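Local coordinates for protein esterase LipW (Mycobacterium marinum, PDB 3QH4) that probably hydrolyses ester bonds, as an alpha/beta hydrolase fold esterase with strict substrate selectivity, at residues G99-D104 against S121-L126; A161-S166 against F189-Q194; P195-R200 against D262-Y267. One frame throughout, in Å; residues are numbered along the deposited sequence. Where two conformers were deposited one is given.

Contact 1: residues G99-D104 against S121-L126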
loop_
_atom_site.group_PDB
_atom_site.type_symbol
_atom_site.label_atom_id
_atom_site.label_comp_id
_atom_site.label_asym_id
_atom_site.label_seq_id
_atom_site.Cartn_x
_atom_site.Cartn_y
_atom_site.Cartn_z
ATOM N N GLY A 99 7.642 -8.853 2.183
ATOM C CA GLY A 99 7.586 -7.751 3.136
ATOM C C GLY A 99 7.121 -8.103 4.534
ATOM O O GLY A 99 6.748 -9.237 4.823
ATOM N N ASN A 100 7.172 -7.095 5.396
ATOM C CA ASN A 100 6.841 -7.208 6.819
ATOM C C ASN A 100 6.721 -5.767 7.358
ATOM O O ASN A 100 6.556 -4.831 6.566
ATOM C CB ASN A 100 7.932 -8.027 7.552
ATOM C CG ASN A 100 9.338 -7.359 7.481
ATOM O OD1 ASN A 100 9.474 -6.186 7.107
ATOM N ND2 ASN A 100 10.377 -8.120 7.834
ATOM N N LEU A 101 6.805 -5.573 8.673
ATOM C CA LEU A 101 6.625 -4.242 9.267
ATOM C C LEU A 101 7.729 -3.229 8.922
ATOM O O LEU A 101 7.538 -2.023 9.092
ATOM C CB LEU A 101 6.450 -4.362 10.791
ATOM C CG LEU A 101 5.214 -5.184 11.201
ATOM C CD1 LEU A 101 5.202 -5.383 12.741
ATOM C CD2 LEU A 101 3.903 -4.522 10.678
ATOM N N ASP A 102 8.875 -3.717 8.467
ATOM C CA ASP A 102 9.987 -2.831 8.104
ATOM C C ASP A 102 9.893 -2.291 6.669
ATOM O O ASP A 102 10.548 -1.297 6.321
ATOM C CB ASP A 102 11.326 -3.571 8.302
ATOM C CG ASP A 102 11.624 -3.881 9.768
ATOM O OD1 ASP A 102 11.247 -3.098 10.662
ATOM O OD2 ASP A 102 12.273 -4.928 10.041
ATOM N N THR A 103 9.080 -2.949 5.834
ATOM C CA THR A 103 9.109 -2.691 4.384
ATOM C C THR A 103 8.785 -1.234 4.063
ATOM O O THR A 103 9.580 -0.538 3.395
ATOM C CB THR A 103 8.149 -3.604 3.652
ATOM O OG1 THR A 103 8.492 -4.981 3.950
ATOM C CG2 THR A 103 8.199 -3.303 2.127
ATOM N N ASP A 104 7.623 -0.786 4.537
ATOM C CA ASP A 104 7.126 0.562 4.290
ATOM C C ASP A 104 7.194 1.385 5.575
ATOM O O ASP A 104 6.374 2.284 5.812
ATOM C CB ASP A 104 5.672 0.496 3.800
ATOM C CG ASP A 104 5.566 0.079 2.337
ATOM O OD1 ASP A 104 6.603 0.012 1.640
ATOM O OD2 ASP A 104 4.420 -0.102 1.891
ATOM N N SER A 121 0.213 -0.411 11.185
ATOM C CA SER A 121 0.673 -1.125 9.996
ATOM C C SER A 121 0.491 -2.630 10.221
ATOM O O SER A 121 0.903 -3.160 11.278
ATOM C CB SER A 121 2.145 -0.775 9.726
ATOM O OG SER A 121 2.645 -1.528 8.638
ATOM N N VAL A 122 -0.094 -3.299 9.221
ATOM C CA VAL A 122 -0.488 -4.718 9.330
ATOM C C VAL A 122 0.586 -5.660 8.780
ATOM O O VAL A 122 0.978 -5.533 7.604
ATOM C CB VAL A 122 -1.814 -4.986 8.557
ATOM C CG1 VAL A 122 -2.260 -6.467 8.716
ATOM C CG2 VAL A 122 -2.920 -4.066 8.993
ATOM N N ASP A 123 1.064 -6.590 9.608
ATOM C CA ASP A 123 2.012 -7.602 9.117
ATOM C C ASP A 123 1.185 -8.784 8.630
ATOM O O ASP A 123 1.073 -9.813 9.332
ATOM C CB ASP A 123 2.957 -8.052 10.246
ATOM C CG ASP A 123 4.113 -8.894 9.760
ATOM O OD1 ASP A 123 4.362 -8.973 8.547
ATOM O OD2 ASP A 123 4.810 -9.480 10.632
ATOM N N TYR A 124 0.588 -8.621 7.445
ATOM C CA TYR A 124 -0.298 -9.649 6.897
ATOM C C TYR A 124 0.435 -10.855 6.326
ATOM O O TYR A 124 1.602 -10.763 5.897
ATOM C CB TYR A 124 -1.215 -9.034 5.830
ATOM C CG TYR A 124 -0.503 -8.355 4.679
ATOM C CD1 TYR A 124 -0.318 -6.957 4.662
ATOM C CD2 TYR A 124 -0.028 -9.096 3.603
ATOM C CE1 TYR A 124 0.309 -6.321 3.557
ATOM C CE2 TYR A 124 0.590 -8.479 2.499
ATOM C CZ TYR A 124 0.749 -7.093 2.491
ATOM O OH TYR A 124 1.357 -6.504 1.430
ATOM N N ARG A 125 -0.260 -11.993 6.331
ATOM C CA ARG A 125 0.293 -13.232 5.796
ATOM C C ARG A 125 0.464 -13.120 4.280
ATOM O O ARG A 125 -0.304 -12.390 3.604
ATOM C CB ARG A 125 -0.602 -14.425 6.139
ATOM C CG ARG A 125 -0.476 -14.872 7.637
ATOM C CD ARG A 125 -1.594 -15.859 8.009
ATOM N NE ARG A 125 -2.900 -15.204 7.883
ATOM C CZ ARG A 125 -4.042 -15.859 7.656
ATOM N NH1 ARG A 125 -4.051 -17.194 7.566
ATOM N NH2 ARG A 125 -5.179 -15.180 7.520
ATOM N N LEU A 126 1.448 -13.877 3.786
ATOM C CA LEU A 126 1.967 -13.735 2.402
ATOM C C LEU A 126 1.710 -14.919 1.513
ATOM O O LEU A 126 1.773 -16.057 1.934
ATOM C CB LEU A 126 3.491 -13.526 2.425
ATOM C CG LEU A 126 3.989 -12.307 3.220
ATOM C CD1 LEU A 126 5.528 -12.306 3.307
ATOM C CD2 LEU A 126 3.457 -10.958 2.658
HETATM O O HOH W 1 5.845 -10.856 6.981
HETATM O O HOH W 2 5.237 -0.684 8.701
#

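Contact 2: residues A161-S166 against F189-Q194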
loop_
_atom_site.group_PDB
_atom_site.type_symbol
_atom_site.label_atom_id
_atom_site.label_comp_id
_atom_site.label_asym_id
_atom_site.label_seq_id
_atom_site.Cartn_x
_atom_site.Cartn_y
_atom_site.Cartn_z
ATOM N N ALA A 161 -9.027 6.057 8.856
ATOM C CA ALA A 161 -8.680 5.999 7.438
ATOM C C ALA A 161 -7.988 4.659 7.169
ATOM O O ALA A 161 -7.495 4.000 8.096
ATOM C CB ALA A 161 -7.756 7.165 7.065
ATOM N N VAL A 162 -7.965 4.272 5.901
ATOM C CA VAL A 162 -7.249 3.079 5.475
ATOM C C VAL A 162 -6.265 3.512 4.381
ATOM O O VAL A 162 -6.512 4.499 3.679
ATOM C CB VAL A 162 -8.219 1.962 4.983
ATOM C CG1 VAL A 162 -9.141 1.466 6.139
ATOM C CG2 VAL A 162 -9.090 2.433 3.798
ATOM N N ALA A 163 -5.136 2.815 4.271
ATOM C CA ALA A 163 -4.101 3.249 3.362
ATOM C C ALA A 163 -3.252 2.062 2.989
ATOM O O ALA A 163 -3.170 1.073 3.742
ATOM C CB ALA A 163 -3.210 4.343 4.031
ATOM N N GLY A 164 -2.610 2.159 1.836
ATOM C CA GLY A 164 -1.637 1.124 1.481
ATOM C C GLY A 164 -0.829 1.571 0.286
ATOM O O GLY A 164 -1.169 2.576 -0.362
ATOM N N SER A 165 0.183 0.778 -0.037
ATOM C CA SER A 165 0.986 0.976 -1.239
ATOM C C SER A 165 0.929 -0.305 -2.037
ATOM O O SER A 165 1.112 -1.398 -1.467
ATOM C CB SER A 165 2.438 1.225 -0.850
ATOM O OG SER A 165 3.309 1.274 -1.974
ATOM N N SER A 166 0.684 -0.173 -3.338
ATOM C CA SER A 166 0.793 -1.319 -4.268
ATOM C C SER A 166 -0.194 -2.417 -3.834
ATOM O O SER A 166 -1.371 -2.154 -3.636
ATOM C CB SER A 166 2.256 -1.824 -4.314
ATOM O OG SER A 166 2.539 -2.648 -5.445
ATOM N N PHE A 189 -11.706 7.967 4.953
ATOM C CA PHE A 189 -10.782 8.297 3.884
ATOM C C PHE A 189 -10.005 7.066 3.491
ATOM O O PHE A 189 -9.696 6.239 4.364
ATOM C CB PHE A 189 -9.789 9.367 4.347
ATOM C CG PHE A 189 -9.098 10.081 3.210
ATOM C CD1 PHE A 189 -9.726 11.148 2.566
ATOM C CD2 PHE A 189 -7.820 9.691 2.795
ATOM C CE1 PHE A 189 -9.082 11.823 1.517
ATOM C CE2 PHE A 189 -7.183 10.329 1.718
ATOM C CZ PHE A 189 -7.815 11.410 1.084
ATOM N N GLN A 190 -9.674 6.956 2.204
ATOM C CA GLN A 190 -8.760 5.888 1.752
ATOM C C GLN A 190 -7.606 6.487 0.964
ATOM O O GLN A 190 -7.802 7.291 0.032
ATOM C CB GLN A 190 -9.489 4.801 0.926
ATOM C CG GLN A 190 -10.160 5.271 -0.367
ATOM C CD GLN A 190 -10.810 4.112 -1.150
ATOM O OE1 GLN A 190 -10.280 2.989 -1.220
ATOM N NE2 GLN A 190 -12.004 4.372 -1.672
ATOM N N LEU A 191 -6.402 6.037 1.286
ATOM C CA LEU A 191 -5.203 6.566 0.619
ATOM C C LEU A 191 -4.531 5.408 -0.103
ATOM O O LEU A 191 -4.095 4.436 0.528
ATOM C CB LEU A 191 -4.268 7.191 1.671
ATOM C CG LEU A 191 -2.998 7.857 1.142
ATOM C CD1 LEU A 191 -2.647 9.047 2.039
ATOM C CD2 LEU A 191 -1.857 6.833 1.104
ATOM N N LEU A 192 -4.564 5.466 -1.430
ATOM C CA LEU A 192 -4.110 4.342 -2.267
ATOM C C LEU A 192 -2.889 4.812 -3.066
ATOM O O LEU A 192 -3.014 5.525 -4.085
ATOM C CB LEU A 192 -5.228 3.868 -3.207
ATOM C CG LEU A 192 -6.591 3.583 -2.576
ATOM C CD1 LEU A 192 -7.620 3.238 -3.645
ATOM C CD2 LEU A 192 -6.509 2.433 -1.556
ATOM N N HIS A 193 -1.712 4.436 -2.587
ATOM C CA HIS A 193 -0.493 4.753 -3.330
ATOM C C HIS A 193 -0.109 3.640 -4.304
ATOM O O HIS A 193 0.028 2.475 -3.913
ATOM C CB HIS A 193 0.666 5.109 -2.372
ATOM C CG HIS A 193 1.959 5.388 -3.078
ATOM N ND1 HIS A 193 2.041 6.234 -4.166
ATOM C CD2 HIS A 193 3.222 4.949 -2.843
ATOM C CE1 HIS A 193 3.296 6.288 -4.584
ATOM N NE2 HIS A 193 4.029 5.508 -3.808
ATOM N N GLN A 194 0.092 4.049 -5.559
ATOM C CA GLN A 194 0.425 3.170 -6.694
ATOM C C GLN A 194 -0.268 1.794 -6.558
ATOM O O GLN A 194 0.411 0.759 -6.613
ATOM C CB GLN A 194 1.974 3.066 -6.847
ATOM C CG GLN A 194 2.672 2.582 -5.558
ATOM C CD GLN A 194 4.177 2.525 -5.612
ATOM O OE1 GLN A 194 4.808 3.038 -6.535
ATOM N NE2 GLN A 194 4.771 1.912 -4.587
#

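Contact 3: residues P195-R200 against D262-Y267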
loop_
_atom_site.group_PDB
_atom_site.type_symbol
_atom_site.label_atom_id
_atom_site.label_comp_id
_atom_site.label_asym_id
_atom_site.label_seq_id
_atom_site.Cartn_x
_atom_site.Cartn_y
_atom_site.Cartn_z
ATOM N N PRO A 195 -1.609 1.797 -6.402
ATOM C CA PRO A 195 -2.332 0.549 -6.071
ATOM C C PRO A 195 -2.404 -0.497 -7.182
ATOM O O PRO A 195 -2.506 -0.177 -8.373
ATOM C CB PRO A 195 -3.744 1.029 -5.734
ATOM C CG PRO A 195 -3.933 2.309 -6.596
ATOM C CD PRO A 195 -2.536 2.951 -6.510
ATOM N N VAL A 196 -2.267 -1.739 -6.760
ATOM C CA VAL A 196 -2.585 -2.888 -7.582
ATOM C C VAL A 196 -4.116 -3.019 -7.533
ATOM O O VAL A 196 -4.677 -3.137 -6.437
ATOM C CB VAL A 196 -1.875 -4.120 -6.981
ATOM C CG1 VAL A 196 -2.411 -5.378 -7.650
ATOM C CG2 VAL A 196 -0.339 -3.968 -7.200
ATOM N N LEU A 197 -4.786 -3.008 -8.693
ATOM C CA LEU A 197 -6.247 -2.930 -8.724
ATOM C C LEU A 197 -6.952 -3.938 -9.595
ATOM O O LEU A 197 -8.086 -4.296 -9.287
ATOM C CB LEU A 197 -6.691 -1.506 -9.160
ATOM C CG LEU A 197 -6.335 -0.421 -8.155
ATOM C CD1 LEU A 197 -6.585 0.907 -8.804
ATOM C CD2 LEU A 197 -7.202 -0.569 -6.925
ATOM N N ASP A 198 -6.298 -4.416 -10.652
ATOM C CA ASP A 198 -7.033 -5.171 -11.655
ATOM C C ASP A 198 -6.164 -6.252 -12.287
ATOM O O ASP A 198 -5.108 -5.950 -12.863
ATOM C CB ASP A 198 -7.561 -4.206 -12.729
ATOM C CG ASP A 198 -8.736 -4.781 -13.539
ATOM O OD1 ASP A 198 -8.877 -6.008 -13.661
ATOM O OD2 ASP A 198 -9.551 -3.980 -14.072
ATOM N N ASP A 199 -6.608 -7.506 -12.192
ATOM C CA ASP A 199 -5.859 -8.595 -12.835
ATOM C C ASP A 199 -5.943 -8.568 -14.362
ATOM O O ASP A 199 -5.118 -9.171 -15.047
ATOM C CB ASP A 199 -6.367 -9.944 -12.327
ATOM C CG ASP A 199 -7.793 -10.183 -12.731
ATOM O OD1 ASP A 199 -8.659 -9.407 -12.266
ATOM O OD2 ASP A 199 -8.023 -11.148 -13.508
ATOM N N ARG A 200 -6.933 -7.876 -14.902
ATOM C CA ARG A 200 -7.107 -7.821 -16.352
ATOM C C ARG A 200 -6.005 -6.934 -16.933
ATOM O O ARG A 200 -5.729 -5.893 -16.402
ATOM C CB ARG A 200 -8.494 -7.261 -16.670
ATOM C CG ARG A 200 -9.640 -8.216 -16.180
ATOM C CD ARG A 200 -10.999 -7.562 -16.378
ATOM N NE ARG A 200 -11.199 -6.489 -15.415
ATOM C CZ ARG A 200 -12.326 -5.796 -15.246
ATOM N NH1 ARG A 200 -13.420 -6.077 -15.954
ATOM N NH2 ARG A 200 -12.373 -4.836 -14.328
ATOM N N ASP A 262 -2.323 2.550 -15.804
ATOM C CA ASP A 262 -3.652 2.651 -16.454
ATOM C C ASP A 262 -4.799 2.173 -15.570
ATOM O O ASP A 262 -5.898 2.745 -15.588
ATOM C CB ASP A 262 -3.664 1.887 -17.786
ATOM C CG ASP A 262 -2.838 2.587 -18.865
ATOM O OD1 ASP A 262 -2.236 3.663 -18.607
ATOM O OD2 ASP A 262 -2.770 2.033 -19.978
ATOM N N GLU A 263 -4.561 1.125 -14.790
ATOM C CA GLU A 263 -5.675 0.685 -13.911
ATOM C C GLU A 263 -5.943 1.741 -12.829
ATOM O O GLU A 263 -7.069 1.922 -12.398
ATOM C CB GLU A 263 -5.427 -0.719 -13.357
ATOM C CG GLU A 263 -4.285 -0.852 -12.366
ATOM C CD GLU A 263 -3.708 -2.249 -12.394
ATOM O OE1 GLU A 263 -3.801 -2.929 -11.356
ATOM O OE2 GLU A 263 -3.206 -2.670 -13.471
ATOM N N VAL A 264 -4.896 2.475 -12.447
ATOM C CA VAL A 264 -5.059 3.588 -11.513
ATOM C C VAL A 264 -5.941 4.668 -12.131
ATOM O O VAL A 264 -6.899 5.123 -11.514
ATOM C CB VAL A 264 -3.698 4.187 -11.094
ATOM C CG1 VAL A 264 -3.891 5.582 -10.459
ATOM C CG2 VAL A 264 -3.036 3.274 -10.113
ATOM N N LEU A 265 -5.612 5.068 -13.350
ATOM C CA LEU A 265 -6.413 6.062 -14.041
ATOM C C LEU A 265 -7.871 5.599 -14.253
ATOM O O LEU A 265 -8.796 6.390 -14.071
ATOM C CB LEU A 265 -5.753 6.425 -15.374
ATOM C CG LEU A 265 -4.432 7.176 -15.278
ATOM C CD1 LEU A 265 -3.772 7.271 -16.667
ATOM C CD2 LEU A 265 -4.675 8.594 -14.685
ATOM N N ASP A 266 -8.075 4.344 -14.678
ATOM C CA ASP A 266 -9.425 3.791 -14.874
ATOM C C ASP A 266 -10.217 3.869 -13.556
ATOM O O ASP A 266 -11.381 4.276 -13.524
ATOM C CB ASP A 266 -9.348 2.321 -15.342
ATOM C CG ASP A 266 -8.757 2.142 -16.766
ATOM O OD1 ASP A 266 -8.748 3.083 -17.585
ATOM O OD2 ASP A 266 -8.310 1.003 -17.076
ATOM N N TYR A 267 -9.572 3.470 -12.463
ATOM C CA TYR A 267 -10.251 3.398 -11.158
ATOM C C TYR A 267 -10.603 4.808 -10.687
ATOM O O TYR A 267 -11.706 5.049 -10.191
ATOM C CB TYR A 267 -9.348 2.714 -10.125
ATOM C CG TYR A 267 -10.065 2.201 -8.878
ATOM C CD1 TYR A 267 -11.010 1.161 -8.965
ATOM C CD2 TYR A 267 -9.812 2.749 -7.634
ATOM C CE1 TYR A 267 -11.672 0.683 -7.809
ATOM C CE2 TYR A 267 -10.472 2.287 -6.484
ATOM C CZ TYR A 267 -11.379 1.236 -6.586
ATOM O OH TYR A 267 -12.007 0.774 -5.443
HETATM O O HOH W 3 -2.609 -5.419 -11.830
HETATM O O HOH W 4 -8.272 -1.247 -15.034
HETATM O O HOH W 5 -3.423 -4.904 -15.183
#

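Contact 1: residues G99-D104 against S121-L126
Leu101 lies across the side chain of Asp123 at about a right angle and makes the apolar part of this contact. Its CG packs on Asp123 CB at 3.8 Å. The CD2 branch runs on over the end of strand 118-122, where it comes within 3.3 Å of Ser121 O. With CG beside the backbone N (chi1 -61°), the isobutyl group bends towards the strand although CB itself starts off at an angle to it. Leu126 adds a smaller van der Waals contact, its CD1 methyl lying 3.6 Å from Gly99 O.

The polar groups meet through water. One water lies between Gly99 O and Asp123 OD1, 2.9 Å from the latter and placed to donate to either; the same carboxylate oxygen also lies 3.5 Å from Asn100 CA. A second water joins Leu101 O, to which it donates at 2.7 Å, to Ser121 OG.

The loop keeps its shape by bonds of its own. Asn100 OD1 accepts from Asp102 N at 2.9 Å, forming an Asx turn, with the donor 47° above the carbonyl plane. Asn100 N in turn donates to Thr103 OG1. Small polar residues suit this place because they can bond to neighbouring backbone. Across the contact, Asp123 is the centre of an inverse gamma turn that leads the chain away from its strand.

Between 99-104 and 121-126, then, shape and bridging water do the work of direct polar pairing. The loop's direct ties go to neighbouring strands, from Asp102 to Arg76 by a salt bridge and from Asp104 to Tyr90 by a hydrogen bond.

Contact 2: residues A161-S166 against F189-Q194
Ala161 to Ser165 runs parallel to Phe189 to His193, with 4° between the strand axes. The pair forms the two strands of a beta-alpha-beta crossover in the central sheet of the alpha/beta hydrolase fold; the connecting helix 167-181 covers the face of Val162 and Gln190, and helix 298-315 the face of Ala161 and Phe189. At the start, Ala161 CB touches Phe189 CB at 4.0 Å. The small Ala161 suits the close approach of the covering helix, while the Phe189 ring leads away from it.

Val162 uses its backbone both ways: its N donates to Phe189 O, and its O accepts from Leu191 N at 2.8 Å. Its side chain points to the other face, where CG2 rests on Gln190 CB. Ala163 returns to the first face and meets Leu191 CB at 3.8 Å. Gly164 carries the ladder on: its N lies nearly in line with the Leu191 C=O, though the N-H is bent from that line, and its O accepts from His193 N.

Ser165 turns its OG towards Gln194. Ser166 then leaves the strand with phi 60° and psi -129°, a strained backbone that fits the nucleophile elbow of this fold, in a Gly-x-Ser-x-Gly sequence; its N still donates to His193 O at 2.8 Å. In the conformer given, its OG bonds His288, consistent with a Ser-His-Asp triad completed by Asp258.

Thr253 and Asp291 hold the two ring nitrogens of His193, and Gly289 N donates to Gln194 OE1. Gln194 CG lies 3.6 Å above the centre of the His193 ring, and its NE2, with Ser165 OG near the amide plane, donates to that hydroxyl over 3.1 Å.

Contact 3: residues P195-R200 against D262-Y267
Leu197 is the apolar centre of this contact, its isobutyl group crossing the side chain of Tyr267 at about a right angle. CD2 sits over one face of the ring, 4.3 Å from its centroid and 10° off the normal, a CH-pi contact, while CD1 rests on Tyr267 CB at 3.6 Å. A branched leucine suits the spot, since one methyl can lie over the ring as the other fills the angle beside its stem. Next to it, the ring of Pro195 packs on Val264, with CD 3.7 Å from CG2. Ile252 of strand 250-255 touches Pro195, Val264 and Tyr267, so this apolar layer continues into the sheet.

Glu263 marks the change to polar chemistry. Its CG lies between the backbone N and the carbonyl carbon (chi1 68°), and the chain then extends to bring OE1 up to the backbone amides of the loop. There OE1 takes two amide hydrogens: Leu197 N approaches on the anti lone pair at 2.8 Å, and Asp198 N comes from 57° above the carboxylate plane at 3.0 Å. A water between Asp198 O and OE1 may add a third donor, and another lies between OE2 and Arg200 O. Such donors would probably favour the charged carboxylate.

At the outer edge, Asp198 and Arg200 form a side-on salt bridge, NE to OD1 at 2.9 Å and NH2 to OD2. Asp198 OD1 also accepts from Arg200 N, closing an Asx turn.

The arrangement is a loop following a central strand of the alpha/beta hydrolase sheet, fastened to helix 261-273 by a buried helix carboxylate that receives consecutive backbone amides.

Contact 2 is the core of the three, buried throughout and close to the centre of the chain, and its bonds are mostly those of a regular parallel ladder. Contacts 1 and 3 lie on opposite sides of that centre, their own centres about 22 Å apart, and each lays a loop against regular structure. Contact 1 is partly buried and relies on water; contact 3 is mostly buried, with a buried, probably charged carboxylate accepting from backbone amides and a salt bridge at its outer edge. Contacts 1 and 2 share the sheet and touch where Asp104 packs on Ser165. Residues 195-200 directly continue 189-194, and Leu192 meets Tyr267 between contacts 2 and 3.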